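Local coordinates for protein alpha-Amylase (Thermotoga maritima, PDB 2B5D) that is an alpha-amylase of the glycosyl hydrolase family 57 type, with an alpha/beta part and a helical C-terminal region, at residues E157-Q162 with G187-L192; S462-I467 with E478-L483; Y492-L495 with R499-E502. All blocks are in the same frame, centred on the assembly; numbering follows the deposited sequence.

Contact 1 (E157-Q162 with G187-L192)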
ATOM      1  N   GLU A 157     -33.215  -6.710 -17.480  1.00 41.61           N
ATOM      2  CA  GLU A 157     -33.255  -8.058 -16.880  1.00 41.50           C
ATOM      3  C   GLU A 157     -32.644  -8.073 -15.469  1.00 41.25           C
ATOM      4  O   GLU A 157     -33.180  -8.724 -14.539  1.00 42.43           O
ATOM      5  CB  GLU A 157     -32.523  -9.106 -17.766  1.00 41.96           C
ATOM      6  CG  GLU A 157     -33.008  -9.259 -19.246  1.00 41.00           C
ATOM      7  CD  GLU A 157     -32.499  -8.143 -20.128  1.00 44.68           C
ATOM      8  OE1 GLU A 157     -32.630  -8.266 -21.346  1.00 43.88           O
ATOM      9  OE2 GLU A 157     -31.973  -7.106 -19.623  1.00 44.18           O
ATOM     10  N   VAL A 158     -31.508  -7.389 -15.289  1.00 40.12           N
ATOM     11  CA  VAL A 158     -30.852  -7.431 -13.967  1.00 40.13           C
ATOM     12  C   VAL A 158     -31.595  -6.543 -12.964  1.00 39.46           C
ATOM     13  O   VAL A 158     -31.854  -6.915 -11.794  1.00 39.66           O
ATOM     14  CB  VAL A 158     -29.246  -7.229 -14.059  1.00 40.83           C
ATOM     15  CG1 VAL A 158     -28.858  -5.772 -14.241  1.00 39.55           C
ATOM     16  CG2 VAL A 158     -28.527  -7.901 -12.833  1.00 38.83           C
ATOM     17  N   VAL A 159     -32.049  -5.415 -13.464  1.00 38.91           N
ATOM     18  CA  VAL A 159     -32.920  -4.540 -12.668  1.00 39.40           C
ATOM     19  C   VAL A 159     -34.152  -5.237 -12.095  1.00 40.40           C
ATOM     20  O   VAL A 159     -34.400  -5.185 -10.877  1.00 40.21           O
ATOM     21  CB  VAL A 159     -33.300  -3.299 -13.449  1.00 40.11           C
ATOM     22  CG1 VAL A 159     -34.309  -2.420 -12.639  1.00 41.25           C
ATOM     23  CG2 VAL A 159     -32.040  -2.478 -13.826  1.00 37.89           C
ATOM     24  N   ASN A 160     -34.929  -5.906 -12.969  1.00 41.37           N
ATOM     25  CA  ASN A 160     -36.209  -6.505 -12.583  1.00 40.23           C
ATOM     26  C   ASN A 160     -35.943  -7.733 -11.691  1.00 39.41           C
ATOM     27  O   ASN A 160     -36.685  -8.017 -10.735  1.00 40.71           O
ATOM     28  CB  ASN A 160     -37.027  -6.787 -13.889  1.00 40.81           C
ATOM     29  CG  ASN A 160     -38.469  -7.329 -13.632  1.00 42.11           C
ATOM     30  OD1 ASN A 160     -39.030  -7.170 -12.561  1.00 45.82           O
ATOM     31  ND2 ASN A 160     -39.035  -8.003 -14.630  1.00 42.97           N
ATOM     32  N   ALA A 161     -34.870  -8.476 -11.995  1.00 40.06           N
ATOM     33  CA  ALA A 161     -34.413  -9.592 -11.154  1.00 39.31           C
ATOM     34  C   ALA A 161     -33.944  -9.120  -9.797  1.00 40.66           C
ATOM     35  O   ALA A 161     -34.314  -9.736  -8.743  1.00 42.07           O
ATOM     36  CB  ALA A 161     -33.276 -10.341 -11.850  1.00 40.58           C
ATOM     37  N   GLN A 162     -33.147  -8.039  -9.766  1.00 40.16           N
ATOM     38  CA  GLN A 162     -32.951  -7.351  -8.460  1.00 41.91           C
ATOM     39  C   GLN A 162     -34.226  -7.148  -7.676  1.00 42.38           C
ATOM     40  O   GLN A 162     -34.305  -7.510  -6.494  1.00 44.10           O
ATOM     41  CB  GLN A 162     -32.213  -6.017  -8.600  1.00 41.61           C
ATOM     42  CG  GLN A 162     -30.714  -6.163  -8.748  1.00 41.30           C
ATOM     43  CD  GLN A 162     -29.992  -6.367  -7.425  1.00 47.15           C
ATOM     44  OE1 GLN A 162     -30.410  -5.827  -6.374  1.00 44.88           O
ATOM     45  NE2 GLN A 162     -28.846  -7.121  -7.471  1.00 46.35           N
ATOM     46  N   GLY A 187     -32.486   5.485  -5.799  1.00 39.87           N
ATOM     47  CA  GLY A 187     -32.150   5.520  -7.208  1.00 41.56           C
ATOM     48  C   GLY A 187     -33.375   5.107  -8.035  1.00 41.79           C
ATOM     49  O   GLY A 187     -33.836   3.979  -7.984  1.00 42.59           O
ATOM     50  N   TYR A 188     -33.906   6.070  -8.752  1.00 40.87           N
ATOM     51  CA  TYR A 188     -35.122   5.929  -9.478  1.00 40.96           C
ATOM     52  C   TYR A 188     -34.821   6.510 -10.842  1.00 40.75           C
ATOM     53  O   TYR A 188     -34.149   7.532 -10.945  1.00 39.72           O
ATOM     54  CB  TYR A 188     -36.299   6.679  -8.827  1.00 39.84           C
ATOM     55  CG  TYR A 188     -37.574   6.519  -9.711  1.00 41.73           C
ATOM     56  CD1 TYR A 188     -38.390   5.356  -9.620  1.00 38.68           C
ATOM     57  CD2 TYR A 188     -37.906   7.479 -10.665  1.00 36.71           C
ATOM     58  CE1 TYR A 188     -39.542   5.203 -10.435  1.00 38.41           C
ATOM     59  CE2 TYR A 188     -39.018   7.324 -11.482  1.00 36.75           C
ATOM     60  CZ  TYR A 188     -39.818   6.178 -11.377  1.00 38.34           C
ATOM     61  OH  TYR A 188     -40.923   6.072 -12.184  1.00 42.41           O
ATOM     62  N   TYR A 189     -35.250   5.796 -11.876  1.00 40.67           N
ATOM     63  CA  TYR A 189     -35.214   6.303 -13.255  1.00 42.47           C
ATOM     64  C   TYR A 189     -36.570   6.025 -13.922  1.00 42.72           C
ATOM     65  O   TYR A 189     -37.333   5.154 -13.504  1.00 40.55           O
ATOM     66  CB  TYR A 189     -34.064   5.680 -14.079  1.00 42.51           C
ATOM     67  CG  TYR A 189     -34.185   4.191 -14.295  1.00 43.04           C
ATOM     68  CD1 TYR A 189     -33.712   3.288 -13.327  1.00 44.00           C
ATOM     69  CD2 TYR A 189     -34.790   3.686 -15.445  1.00 41.65           C
ATOM     70  CE1 TYR A 189     -33.812   1.885 -13.523  1.00 47.04           C
ATOM     71  CE2 TYR A 189     -34.897   2.322 -15.662  1.00 43.48           C
ATOM     72  CZ  TYR A 189     -34.400   1.427 -14.706  1.00 45.12           C
ATOM     73  OH  TYR A 189     -34.535   0.096 -14.926  1.00 45.85           O
ATOM     74  N   GLN A 190     -36.862   6.777 -14.957  1.00 44.27           N
ATOM     75  CA  GLN A 190     -38.204   6.751 -15.514  1.00 46.99           C
ATOM     76  C   GLN A 190     -38.542   5.436 -16.197  1.00 46.15           C
ATOM     77  O   GLN A 190     -37.803   4.949 -17.053  1.00 46.42           O
ATOM     78  CB  GLN A 190     -38.354   7.904 -16.495  1.00 48.71           C
ATOM     79  CG  GLN A 190     -38.975   9.070 -15.882  1.00 51.87           C
ATOM     80  CD  GLN A 190     -39.343  10.052 -16.923  1.00 62.24           C
ATOM     81  OE1 GLN A 190     -40.462  10.551 -16.929  1.00 69.43           O
ATOM     82  NE2 GLN A 190     -38.418  10.327 -17.855  1.00 65.22           N
ATOM     83  N   GLY A 191     -39.627   4.820 -15.769  1.00 45.81           N
ATOM     84  CA  GLY A 191     -39.929   3.509 -16.308  1.00 44.67           C
ATOM     85  C   GLY A 191     -39.837   2.450 -15.251  1.00 44.79           C
ATOM     86  O   GLY A 191     -40.506   1.417 -15.352  1.00 45.73           O
ATOM     87  N   LEU A 192     -39.044   2.701 -14.207  1.00 42.65           N
ATOM     88  CA  LEU A 192     -38.817   1.716 -13.137  1.00 40.48           C
ATOM     89  C   LEU A 192     -40.075   1.405 -12.382  1.00 38.62           C
ATOM     90  O   LEU A 192     -40.172   0.395 -11.730  1.00 39.38           O
ATOM     91  CB  LEU A 192     -37.781   2.275 -12.105  1.00 40.86           C
ATOM     92  CG  LEU A 192     -36.690   1.455 -11.410  1.00 42.99           C
ATOM     93  CD1 LEU A 192     -36.260   1.976 -10.038  1.00 43.95           C
ATOM     94  CD2 LEU A 192     -36.873  -0.012 -11.377  1.00 43.12           C
TER

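Contact 2 (S462-I467 with E478-L483)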
ATOM      1  N   SER A 462     -24.215  -1.713  -3.825  1.00 59.85           N
ATOM      2  CA  SER A 462     -23.853  -0.288  -3.960  1.00 63.99           C
ATOM      3  C   SER A 462     -22.805   0.081  -2.900  1.00 66.29           C
ATOM      4  O   SER A 462     -21.885   0.885  -3.144  1.00 67.57           O
ATOM      5  CB  SER A 462     -25.075   0.620  -3.810  1.00 62.76           C
ATOM      6  OG  SER A 462     -25.583   0.442  -2.501  1.00 63.81           O
ATOM      7  N   ASP A 463     -23.005  -0.490  -1.720  1.00 68.66           N
ATOM      8  CA  ASP A 463     -21.994  -0.624  -0.671  1.00 71.07           C
ATOM      9  C   ASP A 463     -20.539  -0.750  -1.133  1.00 73.18           C
ATOM     10  O   ASP A 463     -19.671  -0.072  -0.558  1.00 73.37           O
ATOM     11  CB  ASP A 463     -22.345  -1.839   0.203  1.00 70.65           C
ATOM     12  CG  ASP A 463     -23.799  -1.842   0.611  1.00 69.14           C
ATOM     13  OD1 ASP A 463     -24.134  -1.136   1.574  1.00 65.71           O
ATOM     14  OD2 ASP A 463     -24.605  -2.536  -0.043  1.00 67.35           O
ATOM     15  N   TRP A 464     -20.263  -1.613  -2.123  1.00 75.38           N
ATOM     16  CA  TRP A 464     -18.890  -1.747  -2.656  1.00 77.91           C
ATOM     17  C   TRP A 464     -18.483  -0.693  -3.689  1.00 80.04           C
ATOM     18  O   TRP A 464     -17.420  -0.842  -4.309  1.00 80.54           O
ATOM     19  CB  TRP A 464     -18.609  -3.108  -3.315  1.00 77.20           C
ATOM     20  CG  TRP A 464     -19.207  -4.345  -2.742  1.00 76.82           C
ATOM     21  CD1 TRP A 464     -19.750  -5.396  -3.459  1.00 75.71           C
ATOM     22  CD2 TRP A 464     -19.304  -4.709  -1.355  1.00 76.75           C
ATOM     23  NE1 TRP A 464     -20.195  -6.369  -2.597  1.00 75.69           N
ATOM     24  CE2 TRP A 464     -19.937  -5.980  -1.303  1.00 75.98           C
ATOM     25  CE3 TRP A 464     -18.919  -4.085  -0.149  1.00 76.71           C
ATOM     26  CZ2 TRP A 464     -20.189  -6.639  -0.097  1.00 75.87           C
ATOM     27  CZ3 TRP A 464     -19.176  -4.732   1.046  1.00 76.16           C
ATOM     28  CH2 TRP A 464     -19.801  -6.009   1.064  1.00 77.06           C
ATOM     29  N   ALA A 465     -19.298   0.346  -3.892  1.00 82.86           N
ATOM     30  CA  ALA A 465     -19.137   1.221  -5.074  1.00 85.62           C
ATOM     31  C   ALA A 465     -19.011   2.716  -4.753  1.00 87.64           C
ATOM     32  O   ALA A 465     -18.122   3.406  -5.263  1.00 87.74           O
ATOM     33  CB  ALA A 465     -20.282   0.966  -6.092  1.00 85.10           C
ATOM     34  N   PHE A 466     -19.938   3.199  -3.936  1.00 90.06           N
ATOM     35  CA  PHE A 466     -19.939   4.555  -3.403  1.00 93.26           C
ATOM     36  C   PHE A 466     -20.676   4.356  -2.099  1.00 95.52           C
ATOM     37  O   PHE A 466     -21.853   4.741  -1.961  1.00 95.79           O
ATOM     38  N   ILE A 467     -19.987   3.720  -1.151  1.00 97.12           N
ATOM     39  CA  ILE A 467     -20.660   3.034  -0.055  1.00 99.58           C
ATOM     40  C   ILE A 467     -21.191   3.900   1.058  1.00101.42           C
ATOM     41  O   ILE A 467     -20.981   5.126   1.088  1.00101.66           O
ATOM     42  N   GLU A 478     -13.580  -2.674  -3.132  1.00 82.54           N
ATOM     43  CA  GLU A 478     -13.252  -3.045  -4.501  1.00 80.62           C
ATOM     44  C   GLU A 478     -12.626  -4.427  -4.517  1.00 78.07           C
ATOM     45  O   GLU A 478     -12.691  -5.136  -5.517  1.00 77.70           O
ATOM     46  CB  GLU A 478     -12.380  -1.989  -5.182  1.00 80.81           C
ATOM     47  CG  GLU A 478     -13.227  -0.915  -5.877  1.00 81.79           C
ATOM     48  CD  GLU A 478     -12.403   0.070  -6.722  1.00 82.63           C
ATOM     49  OE1 GLU A 478     -12.512   1.312  -6.486  1.00 84.10           O
ATOM     50  OE2 GLU A 478     -11.651  -0.400  -7.622  1.00 84.61           O
ATOM     51  N   ASN A 479     -12.058  -4.807  -3.381  1.00 75.08           N
ATOM     52  CA  ASN A 479     -11.680  -6.185  -3.141  1.00 72.64           C
ATOM     53  C   ASN A 479     -12.895  -7.125  -3.128  1.00 69.60           C
ATOM     54  O   ASN A 479     -12.847  -8.171  -3.751  1.00 68.76           O
ATOM     55  CB  ASN A 479     -10.857  -6.306  -1.854  1.00 73.42           C
ATOM     56  CG  ASN A 479      -9.388  -5.817  -2.027  1.00 77.08           C
ATOM     57  OD1 ASN A 479      -9.035  -5.129  -3.009  1.00 79.54           O
ATOM     58  ND2 ASN A 479      -8.534  -6.171  -1.052  1.00 78.41           N
ATOM     59  N   ARG A 480     -13.965  -6.753  -2.412  1.00 66.41           N
ATOM     60  CA  ARG A 480     -15.260  -7.448  -2.500  1.00 63.68           C
ATOM     61  C   ARG A 480     -15.766  -7.617  -3.921  1.00 60.62           C
ATOM     62  O   ARG A 480     -16.096  -8.717  -4.326  1.00 59.57           O
ATOM     63  CB  ARG A 480     -16.341  -6.753  -1.686  1.00 64.07           C
ATOM     64  CG  ARG A 480     -16.352  -7.179  -0.257  1.00 67.47           C
ATOM     65  CD  ARG A 480     -16.433  -8.674  -0.156  1.00 71.88           C
ATOM     66  NE  ARG A 480     -17.827  -9.093  -0.027  1.00 79.48           N
ATOM     67  CZ  ARG A 480     -18.223 -10.314   0.344  1.00 81.60           C
ATOM     68  NH1 ARG A 480     -17.319 -11.272   0.620  1.00 80.85           N
ATOM     69  NH2 ARG A 480     -19.533 -10.580   0.427  1.00 81.45           N
ATOM     70  N   THR A 481     -15.815  -6.525  -4.667  1.00 58.04           N
ATOM     71  CA  THR A 481     -16.400  -6.561  -5.992  1.00 56.94           C
ATOM     72  C   THR A 481     -15.658  -7.553  -6.874  1.00 55.51           C
ATOM     73  O   THR A 481     -16.257  -8.501  -7.354  1.00 55.07           O
ATOM     74  CB  THR A 481     -16.494  -5.152  -6.634  1.00 57.19           C
ATOM     75  OG1 THR A 481     -17.381  -4.345  -5.848  1.00 57.36           O
ATOM     76  CG2 THR A 481     -17.075  -5.230  -8.062  1.00 56.54           C
ATOM     77  N   LYS A 482     -14.357  -7.343  -7.038  1.00 54.39           N
ATOM     78  CA  LYS A 482     -13.456  -8.237  -7.787  1.00 53.71           C
ATOM     79  C   LYS A 482     -13.480  -9.689  -7.313  1.00 50.98           C
ATOM     80  O   LYS A 482     -13.457 -10.613  -8.127  1.00 51.22           O
ATOM     81  CB  LYS A 482     -12.026  -7.688  -7.758  1.00 54.74           C
ATOM     82  CG  LYS A 482     -11.954  -6.249  -8.330  1.00 57.36           C
ATOM     83  CD  LYS A 482     -10.518  -5.721  -8.404  1.00 56.48           C
ATOM     84  CE  LYS A 482     -10.466  -4.342  -9.106  1.00 60.59           C
ATOM     85  NZ  LYS A 482      -9.033  -3.820  -9.275  1.00 62.24           N
ATOM     86  N   LEU A 483     -13.570  -9.906  -6.019  1.00 48.45           N
ATOM     87  CA  LEU A 483     -13.735 -11.264  -5.524  1.00 47.74           C
ATOM     88  C   LEU A 483     -14.991 -11.962  -6.152  1.00 47.46           C
ATOM     89  O   LEU A 483     -14.900 -13.051  -6.700  1.00 47.73           O
ATOM     90  CB  LEU A 483     -13.797 -11.239  -4.005  1.00 47.94           C
ATOM     91  CG  LEU A 483     -14.050 -12.543  -3.252  1.00 49.33           C
ATOM     92  CD1 LEU A 483     -12.931 -13.526  -3.562  1.00 54.61           C
ATOM     93  CD2 LEU A 483     -14.069 -12.221  -1.802  1.00 52.13           C
TER

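Contact 3 (Y492-L495 with R499-E502)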
ATOM      1  N   TYR A 492     -18.339 -19.548 -14.798  1.00 56.16           N
ATOM      2  CA  TYR A 492     -18.683 -19.385 -16.191  1.00 56.94           C
ATOM      3  C   TYR A 492     -17.803 -20.298 -17.016  1.00 58.10           C
ATOM      4  O   TYR A 492     -18.297 -21.008 -17.915  1.00 58.31           O
ATOM      5  CB  TYR A 492     -18.507 -17.929 -16.625  1.00 56.77           C
ATOM      6  CG  TYR A 492     -18.707 -17.710 -18.092  1.00 58.28           C
ATOM      7  CD1 TYR A 492     -19.997 -17.679 -18.639  1.00 60.47           C
ATOM      8  CD2 TYR A 492     -17.614 -17.551 -18.961  1.00 58.06           C
ATOM      9  CE1 TYR A 492     -20.198 -17.486 -20.007  1.00 57.06           C
ATOM     10  CE2 TYR A 492     -17.798 -17.369 -20.331  1.00 57.88           C
ATOM     11  CZ  TYR A 492     -19.100 -17.340 -20.850  1.00 59.27           C
ATOM     12  OH  TYR A 492     -19.316 -17.142 -22.209  1.00 58.32           O
ATOM     13  N   ASP A 493     -16.505 -20.270 -16.715  1.00 58.45           N
ATOM     14  CA  ASP A 493     -15.531 -21.096 -17.403  1.00 60.44           C
ATOM     15  C   ASP A 493     -15.740 -22.597 -17.258  1.00 60.14           C
ATOM     16  O   ASP A 493     -15.671 -23.325 -18.232  1.00 60.21           O
ATOM     17  CB  ASP A 493     -14.146 -20.714 -16.947  1.00 60.92           C
ATOM     18  CG  ASP A 493     -13.719 -19.431 -17.542  1.00 64.56           C
ATOM     19  OD1 ASP A 493     -14.418 -18.973 -18.493  1.00 67.46           O
ATOM     20  OD2 ASP A 493     -12.702 -18.879 -17.067  1.00 68.66           O
ATOM     21  N   GLN A 494     -16.026 -23.050 -16.051  1.00 60.43           N
ATOM     22  CA  GLN A 494     -16.309 -24.453 -15.864  1.00 62.07           C
ATOM     23  C   GLN A 494     -17.548 -24.896 -16.658  1.00 63.45           C
ATOM     24  O   GLN A 494     -17.570 -26.000 -17.187  1.00 63.99           O
ATOM     25  CB  GLN A 494     -16.479 -24.761 -14.391  1.00 60.93           C
ATOM     26  CG  GLN A 494     -15.256 -24.380 -13.616  1.00 61.16           C
ATOM     27  CD  GLN A 494     -15.405 -24.576 -12.136  1.00 61.89           C
ATOM     28  OE1 GLN A 494     -14.502 -24.247 -11.379  1.00 65.61           O
ATOM     29  NE2 GLN A 494     -16.537 -25.118 -11.706  1.00 61.11           N
ATOM     30  N   LEU A 495     -18.556 -24.027 -16.748  1.00 64.37           N
ATOM     31  CA  LEU A 495     -19.828 -24.398 -17.341  1.00 65.66           C
ATOM     32  C   LEU A 495     -19.656 -24.508 -18.828  1.00 66.21           C
ATOM     33  O   LEU A 495     -19.979 -25.527 -19.416  1.00 67.03           O
ATOM     34  CB  LEU A 495     -20.927 -23.381 -17.012  1.00 65.66           C
ATOM     35  CG  LEU A 495     -22.362 -23.791 -17.386  1.00 66.27           C
ATOM     36  CD1 LEU A 495     -22.829 -25.032 -16.601  1.00 66.99           C
ATOM     37  CD2 LEU A 495     -23.274 -22.645 -17.084  1.00 67.87           C
ATOM     38  N   ARG A 499     -16.278 -28.773 -17.606  1.00 70.37           N
ATOM     39  CA  ARG A 499     -15.498 -29.142 -16.433  1.00 69.77           C
ATOM     40  C   ARG A 499     -15.988 -28.492 -15.139  1.00 69.25           C
ATOM     41  O   ARG A 499     -15.207 -27.903 -14.373  1.00 68.29           O
ATOM     42  CB  ARG A 499     -13.991 -28.904 -16.663  1.00 70.00           C
ATOM     43  CG  ARG A 499     -13.660 -27.597 -17.346  1.00 70.29           C
ATOM     44  CD  ARG A 499     -12.159 -27.293 -17.370  1.00 69.73           C
ATOM     45  NE  ARG A 499     -11.953 -25.862 -17.568  1.00 71.13           N
ATOM     46  CZ  ARG A 499     -11.932 -24.964 -16.580  1.00 72.00           C
ATOM     47  NH1 ARG A 499     -12.089 -25.367 -15.316  1.00 72.06           N
ATOM     48  NH2 ARG A 499     -11.749 -23.666 -16.850  1.00 70.91           N
ATOM     49  N   ILE A 500     -17.286 -28.621 -14.883  1.00 68.44           N
ATOM     50  CA  ILE A 500     -17.810 -28.152 -13.599  1.00 67.15           C
ATOM     51  C   ILE A 500     -17.043 -28.825 -12.477  1.00 66.49           C
ATOM     52  O   ILE A 500     -16.914 -30.049 -12.452  1.00 67.09           O
ATOM     53  CB  ILE A 500     -19.335 -28.381 -13.431  1.00 66.72           C
ATOM     54  CG1 ILE A 500     -20.111 -27.514 -14.414  1.00 65.98           C
ATOM     55  CG2 ILE A 500     -19.789 -28.070 -11.992  1.00 64.62           C
ATOM     56  CD1 ILE A 500     -21.586 -27.874 -14.461  1.00 66.91           C
ATOM     57  N   ASP A 501     -16.576 -28.005 -11.540  1.00 65.57           N
ATOM     58  CA  ASP A 501     -15.720 -28.417 -10.448  1.00 64.17           C
ATOM     59  C   ASP A 501     -16.561 -28.372  -9.198  1.00 63.79           C
ATOM     60  O   ASP A 501     -16.788 -27.326  -8.611  1.00 63.95           O
ATOM     61  CB  ASP A 501     -14.555 -27.433 -10.402  1.00 64.57           C
ATOM     62  CG  ASP A 501     -13.560 -27.714  -9.298  1.00 64.92           C
ATOM     63  OD1 ASP A 501     -12.404 -27.232  -9.480  1.00 63.79           O
ATOM     64  OD2 ASP A 501     -13.923 -28.363  -8.274  1.00 63.69           O
ATOM     65  N   GLU A 502     -17.019 -29.528  -8.771  1.00 63.32           N
ATOM     66  CA  GLU A 502     -18.054 -29.573  -7.775  1.00 63.18           C
ATOM     67  C   GLU A 502     -17.667 -29.128  -6.401  1.00 61.98           C
ATOM     68  O   GLU A 502     -18.525 -28.682  -5.637  1.00 61.33           O
ATOM     69  CB  GLU A 502     -18.666 -30.954  -7.701  1.00 63.91           C
ATOM     70  CG  GLU A 502     -19.539 -31.272  -8.892  1.00 67.57           C
ATOM     71  CD  GLU A 502     -20.377 -32.501  -8.620  1.00 73.07           C
ATOM     72  OE1 GLU A 502     -21.047 -32.517  -7.544  1.00 73.49           O
ATOM     73  OE2 GLU A 502     -20.347 -33.438  -9.467  1.00 75.52           O
TER

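Contact 1 (E157-Q162 with G187-L192)
Val159 of helix 156-174 meets Tyr189 and Leu192 of a type II beta turn, within the alpha/beta part of this glycosyl hydrolase family 57 protein. The turn, Tyr189 to Leu192, lies in the loop that leaves parallel strand 180-182 and leads into helix 192-198, so the contact seats a strand-to-helix connection against the preceding helix.

All the packing across the gap converges on one valine. With CG1 anti to the backbone N (chi1 176°), Val159 spreads its two methyl groups around the end of the tyrosine, which comes from the opposite direction. Val159 CG1 lies 3.4 Å from Tyr189 OH, at the ring edge and near its plane, and Val159 CG2 is 3.7 Å from the same oxygen. A leucine branch makes the close carbon-to-carbon contact: Leu192 CD2 reaches Val159 CG1 at 3.7 Å. CG1 thus sits between the hydroxyl and the leucine methyl while CG2 flanks the same oxygen, and a short branched side chain suits a helix surface this close to the turn.

No hydrogen bond joins the two segments. Within the turn, Leu192 N donates to Tyr189 O at 3.1 Å, and Gln190 N is held from outside by Asp399. Gly191 takes the third position with phi 114°, a conformation in which a side chain would press on the carbonyl O of Gln190. On the helix, Val158 packs against helices 443-458 and 418-436, while Gln162 hydrogen-bonds to Gln460 and Thr145; the helix therefore also borders the C-terminal helices.

The turn folds back on its own tyrosine as well: Leu192 CB sits 4.2 Å above the plane of the Tyr189 ring, over its centre.

Contact 2 (S462-I467 with E478-L483)
Arg480 of helix 473-496 lays its aliphatic chain across the indole of Trp464, in the helical C-terminal region. The tryptophan projects from the loop between helices 443-458 and 473-496, and the contact folds that loop back on the helix it leads into.

The arginine begins the contact at its root. Its CB stands over the face of the five-membered ring, 3.7 Å from the centroid and 13° off the normal, a CH-pi contact. CG moves on to the six-membered ring and comes 3.9 Å from Trp464 CZ2. Bends at chi2 (-53°) and chi3 then keep the chain near the indole instead of letting it run straight away, so that Arg480 NE returns to 3.4 Å from Trp464 CZ2. Farther out, Arg480 NH2 is still 4.0 Å from that carbon. The guanidinium does not lie flat on the indole: the two planes are 80° apart, and its edge is what faces the ring.

Thr481, the next residue on the helix, meets the root of the tryptophan. Its OG1 comes within 3.1 Å of Trp464 CB and also makes a weak hydrogen bond to Ala477 O, one turn back, so a small hydroxyl fits beside the indole without leaving its polarity unmet. On the other face of the indole, Asp463 CB lies 4.1 Å above the plane, towards the rim. Trp464 NE1 makes a weak hydrogen bond to Leu458 O, and Pro14 also touches the tryptophan.

With no hydrogen bond between the segments, the contact rests mainly on dispersion between methylene groups and a broad aromatic face. Arginine serves here chiefly through its aliphatic part, since its edge-on guanidinium adds no flat stack.

Contact 3 (Y492-L495 with R499-E502)
Gln494 and Arg499 meet at a helix-loop-helix corner, where helix 473-496 runs out and a short loop leads to helix 502-511, in the helical C-terminal region. Their side chains cross at about a right angle.

The tight part lies around the root of the glutamine and on the apolar flank. Gln494 CB rests 3.4 Å from Arg499 O and 3.7 Å from Ile500 CA, so its methylene groups fill the bend of the chain. Leu495 and Ile500 lie side by side and point the same way, CD1 to CD1 at 3.8 Å; both suit the place, since they also pack on helix 443-458.

The arginine side is looser and borders another molecule. Arg499 has an extended chain that carries one guanidinium face over the backbone of Asp493 and Gln494, with Gln494 CG 3.7 Å from Arg499 NH1. Asp493 OD2 stays 4.9 Å from Arg499 NH2, too far for direct pairing; the salt bridge of NH2 is to Asp22 of the second subunit. A long cationic side chain can thus cover its own helix and still join the subunits.

Asp501 closes the corner as N-cap of the next helix. Its CG stands anti to the backbone N (chi1 180°), and OD2 accepts weak hydrogen bonds from Glu503 N and Met504 N.

The three contacts follow one another along the chain without overlapping. Contact 1 lies in the family 57 part, on helix 156-174 and the loop that follows strand 180-182; contacts 2 and 3 both belong to the helical C-terminal region and use helix 473-496. This helix receives its preceding loop at contact 2 and its following loop at contact 3. The centres of contacts 2 and 3 are about 25 Å apart, those of contacts 1 and 2 about 20 Å and those of contacts 1 and 3 about 30 Å, with no touch between any pair. Helix 443-458 packs on the helix segment of contact 1 and on both segments of contact 3, and leads into the loop of contact 2. Contact 3, through Arg499, and more lightly contact 2, through Leu483, touch the second subunit.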